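Local coordinates for esterase (Rhizomucor miehei CAU432, PDB 4WY8), which hydrolyses carboxylic esters as a carboxylesterase of the alpha/beta hydrolase fold, probably through a serine nucleophile, at residues A[243-246]-A[247-250]. Sequence-based numbering, arbitrary orientation.
Sequences SIDD and LRVL
Arg248 reaches back over a single short turn of helix to Asp245, and the two join in a salt bridge that is long and weak but nearly straight: NE lies 3.4 Å from Asp245 OD1, with an N-H...O angle of 175°. The carboxylate oxygen comes to the edge of the guanidinium, near its plane, although the two flat groups are turned 80° against each other; the sole bond between the two groups runs through NE, and with the planes this far from parallel they do not pair side by side. An arginine chain extended from CG to NE carries the group back along the turn. Over one guanidinium face sits the CG2 methyl of Ile244, 3.8 Å from Arg248 NH2; this branch stands anti to the backbone N, while CG1 lies beside that N.

The turn itself illustrates how the start of a very short helix can be capped by the residue just before it and one in its first turn. Ser243 is the N-cap, and with Asp246 it makes a capping box: Asp246 N donates to Ser243 OG at 3.1 Å, and Ser243 N returns a bond to Asp246 OD2 at 3.3 Å, approaching the anti side of the carboxylate from 35° outside its plane. Backbone bonding converges on Leu247 N, which donates to Ile244 O at 3.0 Å and more weakly to Ser243 O. In this alpha/beta hydrolase the turn leads through a loop into strand 253-258 of the central sheet.

Leu247 CG lies 3.6 Å from the carbonyl oxygen of Ser243. Its buried side chain packs against Tyr270 and the carbons of Lys273 on helix 264-276 and Ile175 of helix 165-179, while Asn279 accepts from Leu250 N and donates to Leu247 O.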
ATOM      1  N   SER A 243      -5.332 -21.309 -15.545  1.00 17.50           N
ATOM      2  CA  SER A 243      -6.570 -20.742 -16.071  1.00 24.03           C
ATOM      3  C   SER A 243      -7.317 -20.028 -14.949  1.00 18.89           C
ATOM      4  O   SER A 243      -7.063 -20.281 -13.763  1.00 21.10           O
ATOM      5  CB  SER A 243      -7.451 -21.836 -16.648  1.00 20.81           C
ATOM      6  OG  SER A 243      -7.937 -22.623 -15.577  1.00 21.48           O
ATOM      7  N   ILE A 244      -8.257 -19.175 -15.328  1.00 21.20           N
ATOM      8  CA  ILE A 244      -9.082 -18.456 -14.373  1.00 17.28           C
ATOM      9  C   ILE A 244      -9.818 -19.430 -13.448  1.00 23.09           C
ATOM     10  O   ILE A 244      -9.868 -19.231 -12.224  1.00 22.07           O
ATOM     11  CB  ILE A 244     -10.092 -17.559 -15.112  1.00 21.14           C
ATOM     12  CG1 ILE A 244      -9.351 -16.621 -16.065  1.00 21.15           C
ATOM     13  CG2 ILE A 244     -10.936 -16.770 -14.135  1.00 21.18           C
ATOM     14  CD1 ILE A 244      -8.231 -15.826 -15.371  1.00 25.43           C
ATOM     15  N   ASP A 245     -10.344 -20.513 -14.011  1.00 19.44           N
ATOM     16  CA  ASP A 245     -11.014 -21.519 -13.185  1.00 24.49           C
ATOM     17  C   ASP A 245     -10.071 -22.228 -12.210  1.00 22.38           C
ATOM     18  O   ASP A 245     -10.486 -22.640 -11.119  1.00 21.77           O
ATOM     19  CB  ASP A 245     -11.721 -22.556 -14.064  1.00 27.86           C
ATOM     20  CG  ASP A 245     -13.168 -22.181 -14.358  1.00 43.92           C
ATOM     21  OD1 ASP A 245     -13.413 -21.100 -14.942  1.00 42.15           O
ATOM     22  OD2 ASP A 245     -14.064 -22.977 -13.998  1.00 57.70           O
ATOM     23  N   ASP A 246      -8.820 -22.420 -12.605  1.00 18.84           N
ATOM     24  CA  ASP A 246      -7.850 -23.006 -11.687  1.00 18.66           C
ATOM     25  C   ASP A 246      -7.676 -22.142 -10.422  1.00 18.87           C
ATOM     26  O   ASP A 246      -7.359 -22.657  -9.365  1.00 16.14           O
ATOM     27  CB  ASP A 246      -6.494 -23.173 -12.384  1.00 24.73           C
ATOM     28  CG  ASP A 246      -6.454 -24.374 -13.340  1.00 29.22           C
ATOM     29  OD1 ASP A 246      -7.235 -25.337 -13.167  1.00 35.00           O
ATOM     30  OD2 ASP A 246      -5.624 -24.340 -14.279  1.00 30.73           O
ATOM     31  N   LEU A 247      -7.875 -20.827 -10.560  1.00 18.22           N
ATOM     32  CA  LEU A 247      -7.517 -19.852  -9.524  1.00 15.66           C
ATOM     33  C   LEU A 247      -8.723 -19.380  -8.683  1.00 22.26           C
ATOM     34  O   LEU A 247      -8.573 -18.586  -7.748  1.00 17.74           O
ATOM     35  CB  LEU A 247      -6.863 -18.623 -10.174  1.00 13.46           C
ATOM     36  CG  LEU A 247      -5.518 -18.911 -10.844  1.00 15.92           C
ATOM     37  CD1 LEU A 247      -5.004 -17.685 -11.581  1.00 14.52           C
ATOM     38  CD2 LEU A 247      -4.517 -19.453  -9.844  1.00  9.89           C
ATOM     39  N   ARG A 248      -9.916 -19.873  -9.014  1.00 18.68           N
ATOM     40  CA  ARG A 248     -11.129 -19.513  -8.283  1.00 19.52           C
ATOM     41  C   ARG A 248     -11.041 -20.009  -6.849  1.00 15.97           C
ATOM     42  O   ARG A 248     -10.333 -20.977  -6.579  1.00 20.56           O
ATOM     43  CB  ARG A 248     -12.352 -20.116  -8.971  1.00 15.94           C
ATOM     44  CG  ARG A 248     -12.583 -19.554 -10.344  1.00 19.98           C
ATOM     45  CD  ARG A 248     -13.962 -19.847 -10.888  1.00 23.55           C
ATOM     46  NE  ARG A 248     -14.090 -19.262 -12.221  1.00 29.08           N
ATOM     47  CZ  ARG A 248     -14.533 -18.031 -12.438  1.00 26.64           C
ATOM     48  NH1 ARG A 248     -14.903 -17.285 -11.402  1.00 26.95           N
ATOM     49  NH2 ARG A 248     -14.617 -17.554 -13.676  1.00 23.91           N
ATOM     50  N   VAL A 249     -11.798 -19.377  -5.954  1.00 19.60           N
ATOM     51  CA  VAL A 249     -11.830 -19.722  -4.524  1.00 19.14           C
ATOM     52  C   VAL A 249     -10.420 -19.962  -3.931  1.00 16.13           C
ATOM     53  O   VAL A 249     -10.108 -20.970  -3.307  1.00 18.07           O
ATOM     54  CB  VAL A 249     -12.858 -20.919  -4.295  1.00 22.74           C
ATOM     55  CG1 VAL A 249     -13.969 -20.860  -5.348  1.00 24.86           C
ATOM     56  CG2 VAL A 249     -12.247 -22.311  -4.317  1.00 29.44           C
ATOM     57  N   LEU A 250      -9.552 -18.977  -4.126  1.00 18.31           N
ATOM     58  CA  LEU A 250      -8.258 -18.955  -3.432  1.00 15.59           C
ATOM     59  C   LEU A 250      -8.335 -18.014  -2.222  1.00 14.95           C
ATOM     60  O   LEU A 250      -9.263 -17.182  -2.115  1.00 11.28           O
ATOM     61  CB  LEU A 250      -7.149 -18.526  -4.392  1.00 15.77           C
ATOM     62  CG  LEU A 250      -6.754 -19.580  -5.425  1.00 14.40           C
ATOM     63  CD1 LEU A 250      -5.602 -19.083  -6.267  1.00 16.39           C
ATOM     64  CD2 LEU A 250      -6.424 -20.903  -4.779  1.00 12.71           C
TER